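Local coordinates for oxidoreductase (Azotobacter vinelandii, PDB 7D5M), which binds NAD+ and, as an inositol dehydrogenase homologue of the Gfo/Idh/MocA family, probably catalyses the NAD-dependent oxidation of a polyol or sugar-like substrate, at residues P69-R72 with T73-Q77; E76-A79 with R80-D83; A124-L127 with R128-L132; M344-T347 with E348-D351; A365-E368 with G369-V373. All blocks are in the same frame, centred on the assembly; numbering follows the deposited sequence.

Along the chain the five contacts come in numerical order, contact 2 beginning on the stretch where contact 1 ends. Contacts 1, 2 and 3 belong to the NAD-binding Rossmann part; contacts 4 and 5 belong to the C-terminal alpha/beta part. Contacts 1 and 2 share helix 71-78, Glu76 and Gln77, with centres about 10 Å apart. Contact 3, on helix 121-133, touches contact 5, on helix 363-381, where Val367 packs against Ala124 and Arg128; their centres are about 13 Å apart. The two parts of the protein thus meet here helix to helix. Contact 4, at the C-terminal end of helix 329-349, approaches contact 3 to about 8 Å between nearest atoms.

Contact 1: P69-R72 with T73-Q77; sequences PDYR and TLFEQ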
# COMPACT_ATOMS: atom_id res chain seq x y z
N PRO A 69 25.01 -3.35 -42.97
CA PRO A 69 25.75 -2.37 -42.17
C PRO A 69 24.98 -1.08 -41.85
O PRO A 69 25.40 -0.37 -40.94
CB PRO A 69 26.97 -2.05 -43.05
CG PRO A 69 26.48 -2.31 -44.44
CD PRO A 69 25.61 -3.55 -44.30
N ASP A 70 23.91 -0.78 -42.59
CA ASP A 70 23.14 0.48 -42.41
C ASP A 70 21.72 0.32 -42.96
O ASP A 70 21.45 -0.60 -43.75
CB ASP A 70 23.83 1.64 -43.14
CG ASP A 70 23.74 1.49 -44.64
OD1 ASP A 70 24.38 0.58 -45.18
OD2 ASP A 70 22.97 2.23 -45.26
N TYR A 71 20.85 1.25 -42.59
CA TYR A 71 19.42 1.23 -43.00
C TYR A 71 19.28 1.42 -44.52
O TYR A 71 18.33 0.83 -45.07
CB TYR A 71 18.62 2.27 -42.21
CG TYR A 71 18.95 3.71 -42.50
CD1 TYR A 71 19.96 4.37 -41.81
CD2 TYR A 71 18.25 4.42 -43.45
CE1 TYR A 71 20.26 5.70 -42.06
CE2 TYR A 71 18.53 5.75 -43.70
CZ TYR A 71 19.53 6.40 -42.99
OH TYR A 71 19.81 7.70 -43.29
N ARG A 72 20.14 2.20 -45.18
CA ARG A 72 19.98 2.47 -46.64
C ARG A 72 20.23 1.16 -47.39
O ARG A 72 19.43 0.82 -48.28
CB ARG A 72 20.87 3.62 -47.12
CG ARG A 72 20.61 4.93 -46.40
CD ARG A 72 21.63 6.04 -46.61
NE ARG A 72 23.03 5.65 -46.42
CZ ARG A 72 23.61 5.30 -45.27
NH1 ARG A 72 22.94 5.28 -44.13
NH2 ARG A 72 24.90 4.99 -45.26
N THR A 73 21.29 0.44 -47.04
CA THR A 73 21.63 -0.86 -47.66
C THR A 73 20.53 -1.87 -47.34
O THR A 73 20.10 -2.59 -48.24
CB THR A 73 22.99 -1.38 -47.19
OG1 THR A 73 23.91 -0.32 -47.45
CG2 THR A 73 23.37 -2.67 -47.88
N LEU A 74 20.08 -1.91 -46.08
CA LEU A 74 18.96 -2.78 -45.68
C LEU A 74 17.79 -2.58 -46.65
O LEU A 74 17.34 -3.58 -47.23
CB LEU A 74 18.55 -2.45 -44.24
CG LEU A 74 17.21 -3.01 -43.79
CD1 LEU A 74 17.26 -4.52 -43.62
CD2 LEU A 74 16.79 -2.33 -42.50
N PHE A 75 17.33 -1.34 -46.84
CA PHE A 75 16.12 -1.05 -47.66
C PHE A 75 16.42 -1.39 -49.13
O PHE A 75 15.57 -2.05 -49.74
CB PHE A 75 15.65 0.40 -47.48
CG PHE A 75 15.34 0.78 -46.06
CD1 PHE A 75 15.03 -0.18 -45.11
CD2 PHE A 75 15.34 2.11 -45.67
CE1 PHE A 75 14.76 0.18 -43.80
CE2 PHE A 75 15.06 2.47 -44.36
CZ PHE A 75 14.78 1.51 -43.42
N GLU A 76 17.58 -1.01 -49.65
CA GLU A 76 17.92 -1.21 -51.09
C GLU A 76 18.05 -2.71 -51.39
O GLU A 76 17.46 -3.15 -52.39
CB GLU A 76 19.20 -0.45 -51.47
CG GLU A 76 19.67 -0.75 -52.89
CD GLU A 76 20.93 -0.01 -53.35
OE1 GLU A 76 21.75 0.38 -52.47
OE2 GLU A 76 21.08 0.19 -54.58
N GLN A 77 18.79 -3.46 -50.56
CA GLN A 77 19.06 -4.90 -50.78
C GLN A 77 17.77 -5.70 -50.59
O GLN A 77 17.50 -6.62 -51.39
CB GLN A 77 20.17 -5.41 -49.87
CG GLN A 77 21.56 -4.90 -50.24
CD GLN A 77 21.92 -5.26 -51.66
OE1 GLN A 77 21.83 -6.42 -52.07
NE2 GLN A 77 22.31 -4.26 -52.43
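Three nitrogens gather round Asp70 OD2, which accepts from Thr73 N at 3.0 Å and, weakly, from Arg72 N, while Arg72 NH1 stands nearby as an ion pair. This is an N-cap: Asp70 sits right before helix 71-78 of the Rossmann domain and turns its carboxylate back over the first backbone N-H groups. Its CG lies between the backbone N and the carbonyl carbon (chi1 69°), which folds the short side chain toward the start of the helix. Thr73 N comes from above the carboxylate plane. The other oxygen receives the hydroxyl of Thr73 in a very short bond, Thr73 OG1 to Asp70 OD1 2.5 Å, with the two side chains crossing at about a right angle. The N-H groups of the helix start, together with Arg72, would probably favour the charged form of Asp70. Arg72 adds charge alone, since OD2 lies 3.1 Å above the centre of its guanidinium plane and no N-H points at it. Further along, Leu74 N closes a helical bond on Asp70 O at 3.0 Å.

Tyr71 and Phe75, one turn apart, both pack against helix 97-106, Tyr71 on Ala99, Ile100 and Ala103 and Phe75 on Ala104; a bound NAD lies about 5 Å from the Tyr71 side chain. Phe75 CE2 meets the edge of the tyrosine ring near its plane, 3.8 Å from Tyr71 CD2. Over one face of the phenylalanine ring, displaced toward the rim, stands Tyr71 O, 3.2 Å from Phe75 CG.

Contact 2: E76-A79 with R80-D83; sequences EQEA and RRPD
Gln77 NE2 rests over the centre of one face of the Arg80 guanidinium, 3.4 Å from Arg80 CZ. The two side chains run alongside each other in the same direction, with the amide and guanidinium planes turned 68° apart. Gln77 bends at chi2 (-57°), bringing its amide round to the arginine, whereas Arg80 is extended from CG to NE and reaches across toward Glu76. Glu76 also runs beside it, but the ion pair is long, with Glu76 OE2 and Arg80 NH2 3.9 Å apart, and probably contributes little more than a general attraction. Arg81 touches Glu78 with its aliphatic part, Arg81 CD lying 3.7 Å from Glu78 OE2.

Behind these contacts stands the backbone. Arg80 N donates to Gln77 O at 3.2 Å, and Arg81 N donates to Glu78 O at 3.0 Å. The head of Arg81 is in turn held side-on by Asp83: NE reaches OD1 at 2.9 Å, and NH2 meets OD2 on its syn lone pair at 3.2 Å. Were this side chain cut back to an alanine, the Asp83 carboxylate would probably lose its two-nitrogen partner and Glu78 OE2 the CD methylene packed beside it. Glu78 itself is fixed from elsewhere, by a hydrogen bond to Tyr68 OH and by Arg66 and Ile85 N. The bond from Arg81 N closes a type I beta turn from Glu78 to Arg81, by which the chain leaves helix 71-78 for strand 87-91 of the Rossmann fold.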
# COMPACT_ATOMS: atom_id res chain seq x y z
N GLU A 76 17.58 -1.01 -49.65
CA GLU A 76 17.92 -1.21 -51.09
C GLU A 76 18.05 -2.71 -51.39
O GLU A 76 17.46 -3.15 -52.39
CB GLU A 76 19.20 -0.45 -51.47
CG GLU A 76 19.67 -0.75 -52.89
CD GLU A 76 20.93 -0.01 -53.35
OE1 GLU A 76 21.75 0.38 -52.47
OE2 GLU A 76 21.08 0.19 -54.58
N GLN A 77 18.79 -3.46 -50.56
CA GLN A 77 19.06 -4.90 -50.78
C GLN A 77 17.77 -5.70 -50.59
O GLN A 77 17.50 -6.62 -51.39
CB GLN A 77 20.17 -5.41 -49.87
CG GLN A 77 21.56 -4.90 -50.24
CD GLN A 77 21.92 -5.26 -51.66
OE1 GLN A 77 21.83 -6.42 -52.07
NE2 GLN A 77 22.31 -4.26 -52.43
N GLU A 78 16.98 -5.37 -49.56
CA GLU A 78 15.73 -6.12 -49.27
C GLU A 78 14.73 -5.93 -50.42
O GLU A 78 14.02 -6.89 -50.75
CB GLU A 78 15.18 -5.72 -47.90
CG GLU A 78 15.99 -6.34 -46.77
CD GLU A 78 15.80 -7.84 -46.62
OE1 GLU A 78 14.61 -8.28 -46.55
OE2 GLU A 78 16.83 -8.57 -46.57
N ALA A 79 14.69 -4.74 -51.03
CA ALA A 79 13.79 -4.38 -52.16
C ALA A 79 14.02 -5.33 -53.34
O ALA A 79 13.10 -5.49 -54.16
CB ALA A 79 14.02 -2.94 -52.56
N ARG A 80 15.20 -5.93 -53.44
CA ARG A 80 15.59 -6.80 -54.58
C ARG A 80 15.03 -8.22 -54.41
O ARG A 80 14.98 -8.94 -55.42
CB ARG A 80 17.11 -6.85 -54.72
CG ARG A 80 17.75 -5.52 -55.11
CD ARG A 80 19.23 -5.76 -55.31
NE ARG A 80 20.02 -4.56 -55.52
CZ ARG A 80 21.35 -4.55 -55.68
NH1 ARG A 80 22.03 -5.69 -55.65
NH2 ARG A 80 21.99 -3.41 -55.86
N ARG A 81 14.60 -8.59 -53.20
CA ARG A 81 14.17 -9.99 -52.89
C ARG A 81 12.65 -10.08 -52.83
O ARG A 81 12.00 -9.25 -52.20
CB ARG A 81 14.69 -10.46 -51.52
CG ARG A 81 16.09 -10.01 -51.15
CD ARG A 81 16.44 -10.40 -49.73
NE ARG A 81 16.15 -11.81 -49.44
CZ ARG A 81 17.03 -12.73 -49.09
NH1 ARG A 81 18.32 -12.44 -48.96
NH2 ARG A 81 16.63 -13.96 -48.85
N PRO A 82 12.04 -11.15 -53.39
CA PRO A 82 10.59 -11.33 -53.28
C PRO A 82 10.14 -11.58 -51.83
O PRO A 82 8.99 -11.32 -51.53
CB PRO A 82 10.32 -12.55 -54.18
CG PRO A 82 11.62 -13.33 -54.12
CD PRO A 82 12.70 -12.28 -54.07
N ASP A 83 11.05 -12.07 -50.98
CA ASP A 83 10.82 -12.28 -49.52
C ASP A 83 11.42 -11.12 -48.72
O ASP A 83 11.68 -11.30 -47.51
CB ASP A 83 11.42 -13.63 -49.10
CG ASP A 83 12.93 -13.72 -49.19
OD1 ASP A 83 13.53 -12.97 -49.99
OD2 ASP A 83 13.50 -14.55 -48.47

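Contact 3: A124-L127 with R128-L132; sequences AETL and REIAL
Glu125 and Arg128, one helical turn apart, lie side by side and point the same way, joined by a salt bridge from Arg128 NH2 to Glu125 OE1 of 2.9 Å. Each chain has to bend for this. Glu125 folds at chi2 (-81°), bringing its carboxylate round beside the helix; Arg128 leaves with CG anti to its backbone N (chi1 172°), runs on extended and then kinks at chi3. The carboxylate oxygen lies in the guanidinium plane, at its edge, yet the arginine nitrogen comes from above the carboxylate plane, the two planes being 52° apart. A water fills the angle between the chains. It donates to Glu125 O and to Glu125 OE1, each at 2.7 Å, and accepts from Arg128 NE at 3.1 Å. Glu125 O thus serves both this water and the helical N-H of Glu129. The remaining terminal nitrogen of Arg128, NH1, binds His364 ND1.

On another side of the helix Thr126 and Ile130 lie alongside each other, pointing the same way, methyl to methyl, with Thr126 CG2 3.9 Å from Ile130 CD1. The threonine hydroxyl turns back instead to Glu122 O. Leu127, Ile130 and Ala131 pack on helix 97-106, while Ala124 and Arg128 pack on Val367 of helix 363-381. Helix 121-133 is the crossover between strands 110-113 and 138-140, with which it forms a beta-alpha-beta unit of the Rossmann fold.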
# COMPACT_ATOMS: atom_id res chain seq x y z
N ALA A 124 8.36 16.62 -38.04
CA ALA A 124 7.22 15.73 -37.72
C ALA A 124 6.14 15.88 -38.80
O ALA A 124 5.62 14.84 -39.27
CB ALA A 124 6.67 16.05 -36.36
N GLU A 125 5.80 17.12 -39.16
CA GLU A 125 4.75 17.42 -40.16
C GLU A 125 5.18 16.83 -41.51
O GLU A 125 4.32 16.25 -42.20
CB GLU A 125 4.50 18.93 -40.25
CG GLU A 125 3.89 19.50 -38.99
CD GLU A 125 2.39 19.34 -38.84
OE1 GLU A 125 1.77 18.59 -39.62
OE2 GLU A 125 1.85 19.98 -37.93
N THR A 126 6.46 16.95 -41.86
CA THR A 126 7.02 16.39 -43.12
C THR A 126 6.91 14.86 -43.11
O THR A 126 6.45 14.29 -44.11
CB THR A 126 8.48 16.81 -43.31
OG1 THR A 126 8.44 18.24 -43.34
CG2 THR A 126 9.10 16.23 -44.57
N LEU A 127 7.33 14.22 -42.02
CA LEU A 127 7.25 12.74 -41.90
C LEU A 127 5.81 12.30 -42.08
O LEU A 127 5.58 11.30 -42.79
CB LEU A 127 7.73 12.31 -40.51
CG LEU A 127 9.20 11.95 -40.36
CD1 LEU A 127 9.39 11.20 -39.06
CD2 LEU A 127 9.70 11.11 -41.54
N ARG A 128 4.88 12.99 -41.43
CA ARG A 128 3.46 12.59 -41.48
C ARG A 128 2.98 12.70 -42.93
O ARG A 128 2.30 11.78 -43.41
CB ARG A 128 2.58 13.42 -40.53
CG ARG A 128 1.11 13.13 -40.74
CD ARG A 128 0.20 13.57 -39.62
NE ARG A 128 0.32 14.98 -39.33
CZ ARG A 128 -0.28 15.59 -38.32
NH1 ARG A 128 -1.05 14.91 -37.48
NH2 ARG A 128 -0.12 16.89 -38.15
N GLU A 129 3.30 13.80 -43.62
CA GLU A 129 2.84 13.95 -45.03
C GLU A 129 3.41 12.82 -45.88
O GLU A 129 2.66 12.29 -46.74
CB GLU A 129 3.21 15.33 -45.58
CG GLU A 129 2.36 16.42 -44.97
CD GLU A 129 2.11 17.61 -45.87
OE1 GLU A 129 2.95 17.86 -46.76
OE2 GLU A 129 1.08 18.28 -45.67
N ILE A 130 4.66 12.42 -45.65
CA ILE A 130 5.31 11.35 -46.46
C ILE A 130 4.66 9.99 -46.13
O ILE A 130 4.40 9.22 -47.06
CB ILE A 130 6.84 11.36 -46.27
CG1 ILE A 130 7.45 12.67 -46.81
CG2 ILE A 130 7.46 10.14 -46.93
CD1 ILE A 130 8.94 12.82 -46.54
N ALA A 131 4.37 9.71 -44.85
CA ALA A 131 3.67 8.47 -44.45
C ALA A 131 2.30 8.39 -45.14
O ALA A 131 1.95 7.33 -45.66
CB ALA A 131 3.54 8.40 -42.95
N LEU A 132 1.55 9.49 -45.14
CA LEU A 132 0.17 9.51 -45.69
C LEU A 132 0.24 9.33 -47.21
O LEU A 132 -0.50 8.51 -47.73
CB LEU A 132 -0.51 10.82 -45.29
CG LEU A 132 -0.85 10.93 -43.80
CD1 LEU A 132 -1.25 12.35 -43.45
CD2 LEU A 132 -1.96 9.96 -43.42
O HOH W 1 1.76 16.63 -41.48

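Contact 4: M344-T347 with E348-D351; sequences MDAT and ERGD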
# COMPACT_ATOMS: atom_id res chain seq x y z
N MET A 344 -1.00 -2.94 -40.72
CA MET A 344 -0.10 -3.06 -41.89
C MET A 344 -0.73 -4.03 -42.90
O MET A 344 -0.82 -3.69 -44.10
CB MET A 344 1.28 -3.56 -41.46
CG MET A 344 2.02 -2.54 -40.62
SD MET A 344 3.53 -3.22 -39.95
CE MET A 344 4.04 -1.87 -38.89
N ASP A 345 -1.16 -5.19 -42.41
CA ASP A 345 -1.80 -6.24 -43.25
C ASP A 345 -3.10 -5.69 -43.85
O ASP A 345 -3.29 -5.91 -45.07
CB ASP A 345 -2.06 -7.52 -42.45
CG ASP A 345 -2.79 -8.57 -43.25
OD1 ASP A 345 -2.17 -9.16 -44.15
OD2 ASP A 345 -3.99 -8.75 -42.99
N ALA A 346 -3.92 -5.01 -43.06
CA ALA A 346 -5.21 -4.41 -43.49
C ALA A 346 -4.94 -3.38 -44.59
O ALA A 346 -5.77 -3.27 -45.53
CB ALA A 346 -5.96 -3.80 -42.34
N THR A 347 -3.83 -2.63 -44.49
CA THR A 347 -3.47 -1.58 -45.48
C THR A 347 -3.20 -2.28 -46.81
O THR A 347 -3.77 -1.86 -47.84
CB THR A 347 -2.31 -0.71 -44.98
OG1 THR A 347 -2.72 -0.03 -43.79
CG2 THR A 347 -1.85 0.30 -46.01
N GLU A 348 -2.38 -3.34 -46.79
CA GLU A 348 -2.01 -4.15 -47.99
C GLU A 348 -3.28 -4.72 -48.63
O GLU A 348 -3.36 -4.72 -49.87
CB GLU A 348 -1.05 -5.28 -47.62
CG GLU A 348 0.31 -4.80 -47.15
CD GLU A 348 0.96 -3.77 -48.05
OE1 GLU A 348 0.97 -4.01 -49.28
OE2 GLU A 348 1.43 -2.74 -47.53
N ARG A 349 -4.24 -5.19 -47.83
CA ARG A 349 -5.47 -5.87 -48.33
C ARG A 349 -6.55 -4.85 -48.73
O ARG A 349 -7.53 -5.27 -49.37
CB ARG A 349 -6.00 -6.83 -47.26
CG ARG A 349 -5.11 -8.05 -47.04
CD ARG A 349 -5.75 -9.09 -46.12
NE ARG A 349 -6.09 -8.56 -44.80
CZ ARG A 349 -7.29 -8.13 -44.42
NH1 ARG A 349 -8.32 -8.14 -45.25
NH2 ARG A 349 -7.47 -7.66 -43.20
N GLY A 350 -6.40 -3.57 -48.37
CA GLY A 350 -7.44 -2.54 -48.58
C GLY A 350 -8.67 -2.80 -47.74
O GLY A 350 -9.79 -2.55 -48.22
N ASP A 351 -8.49 -3.27 -46.50
CA ASP A 351 -9.58 -3.60 -45.55
C ASP A 351 -9.87 -2.36 -44.70
O ASP A 351 -9.45 -2.31 -43.52
CB ASP A 351 -9.23 -4.87 -44.76
CG ASP A 351 -10.33 -5.41 -43.86
OD1 ASP A 351 -11.36 -4.74 -43.72
OD2 ASP A 351 -10.14 -6.51 -43.30
O HOH W 2 -5.34 -7.36 -41.11
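A Schellman motif closes helix 329-349 of the C-terminal domain, with Gly350 as the first residue to leave the helical path. Asp351 N reaches back to Ala346 O at 2.9 Å, and Gly350 N to Thr347 O at 3.2 Å. The reversal puts Gly350 at a positive phi (66°), a conformation glycine adopts most easily. Across the same turn a salt-bridge network forms round Arg349. Arg349 NE donates almost straight to Asp345 OD2 (2.8 Å), meeting the oxygen from above the carboxylate plane. Its NH1 and NH2 both grip a single oxygen of the next acid end-on, the Arg349 NH2 to Asp351 OD2 distance being 2.9 Å. The arginine bends at chi3 (-58°), which carries its head across the turn between the two acids. A water donates to Asp345 OD2 at 2.7 Å and accepts from Arg349 NH2, closing a small ring beside the direct bond. An asparagine in place of Asp345 would probably leave Arg349 without one of its two countercharges and make the hold on NE weaker.

Asp351 is also the N-cap of the following helix, its OD1 weakly bonded to Leu354 N, so one residue ends the turn and starts helix 352-357. Glu348 OE2 is engaged elsewhere, by a hydrogen bond with His110 and a salt bridge with Arg136. Ala346 and Thr347 pack on Leu355 of helix 352-357, while Met344 lies against His110 and Val112 of strand 110-113 in the Rossmann sheet.

Contact 5: A365-E368 with G369-V373; sequences AGVE and GVRWV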
# COMPACT_ATOMS: atom_id res chain seq x y z
N ALA A 365 -0.10 10.58 -33.16
CA ALA A 365 0.36 10.60 -31.75
C ALA A 365 1.81 11.08 -31.71
O ALA A 365 2.16 11.91 -30.83
CB ALA A 365 0.22 9.24 -31.12
N GLY A 366 2.65 10.58 -32.62
CA GLY A 366 4.06 10.96 -32.72
C GLY A 366 4.20 12.45 -32.96
O GLY A 366 5.02 13.09 -32.26
N VAL A 367 3.41 13.01 -33.87
CA VAL A 367 3.44 14.48 -34.16
C VAL A 367 3.10 15.26 -32.89
O VAL A 367 3.82 16.24 -32.59
CB VAL A 367 2.52 14.86 -35.34
CG1 VAL A 367 2.40 16.37 -35.49
CG2 VAL A 367 3.00 14.23 -36.63
N GLU A 368 2.05 14.87 -32.17
CA GLU A 368 1.59 15.59 -30.95
C GLU A 368 2.68 15.57 -29.87
O GLU A 368 2.86 16.61 -29.23
CB GLU A 368 0.28 15.01 -30.43
CG GLU A 368 -0.90 15.37 -31.29
CD GLU A 368 -0.92 16.84 -31.69
OE1 GLU A 368 -0.90 17.71 -30.77
OE2 GLU A 368 -0.90 17.12 -32.92
N GLY A 369 3.38 14.45 -29.70
CA GLY A 369 4.50 14.33 -28.74
C GLY A 369 5.58 15.35 -29.03
O GLY A 369 6.09 15.99 -28.10
N VAL A 370 5.91 15.52 -30.31
CA VAL A 370 6.95 16.49 -30.75
C VAL A 370 6.42 17.91 -30.53
O VAL A 370 7.18 18.73 -30.01
CB VAL A 370 7.36 16.24 -32.21
CG1 VAL A 370 8.30 17.32 -32.74
CG2 VAL A 370 7.94 14.86 -32.37
N ARG A 371 5.18 18.18 -30.91
CA ARG A 371 4.54 19.50 -30.70
C ARG A 371 4.65 19.89 -29.23
O ARG A 371 5.08 21.02 -28.92
CB ARG A 371 3.07 19.50 -31.09
CG ARG A 371 2.43 20.89 -31.02
CD ARG A 371 0.93 20.87 -31.15
NE ARG A 371 0.48 19.98 -32.22
CZ ARG A 371 0.54 20.26 -33.51
NH1 ARG A 371 1.04 21.41 -33.92
NH2 ARG A 371 0.11 19.38 -34.38
N TRP A 372 4.25 18.99 -28.33
CA TRP A 372 4.19 19.31 -26.88
C TRP A 372 5.58 19.67 -26.37
O TRP A 372 5.72 20.70 -25.71
CB TRP A 372 3.57 18.16 -26.09
CG TRP A 372 3.43 18.43 -24.62
CD1 TRP A 372 2.42 19.08 -23.99
CD2 TRP A 372 4.30 17.95 -23.59
NE1 TRP A 372 2.61 19.07 -22.63
CE2 TRP A 372 3.76 18.39 -22.36
CE3 TRP A 372 5.48 17.20 -23.57
CZ2 TRP A 372 4.36 18.08 -21.13
CZ3 TRP A 372 6.08 16.91 -22.37
CH2 TRP A 372 5.52 17.36 -21.16
N VAL A 373 6.59 18.84 -26.67
CA VAL A 373 7.98 19.09 -26.22
C VAL A 373 8.42 20.46 -26.75
O VAL A 373 9.01 21.23 -25.99
CB VAL A 373 8.94 17.97 -26.65
CG1 VAL A 373 10.40 18.36 -26.46
CG2 VAL A 373 8.62 16.68 -25.92
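The carboxylate of Glu368 and the guanidinium of Arg371 meet side-on, their planes only 24° apart and their chains running alongside in the same direction. Arg371 NE donates to Glu368 OE1 at 3.0 Å and Arg371 NH2 to Glu368 OE2 at 2.9 Å, each oxygen being approached on its syn side. A weak third bond leads from NE to OE2. Glu368 gets there by bending at chi2 (-45°), while Arg371 sets CG opposite its backbone N (chi1 -175°) and turns back at chi3, so that the two charged heads are brought together beside one turn of helix. Two nitrogens on two oxygens hold the guanidinium against rotation.

The pair lies on helix 363-381 of the C-terminal domain, where that helix packs on helix 121-133 of the Rossmann part. Val367 and Arg371 both touch Leu121 there, and Val367 CG1 approaches Arg371 NH2 obliquely at 3.9 Å. A long, weak ion pair links Arg371 NH2 with Glu125 OE2 of helix 121-133. Tyr389 borders both Glu368 and Arg371. Trp372, whose backbone N donates to Glu368 O at 2.9 Å, swings its ring away, onto Leu203 and Leu211 of helix 202-217 and Thr246 and Met248 of strand 243-250.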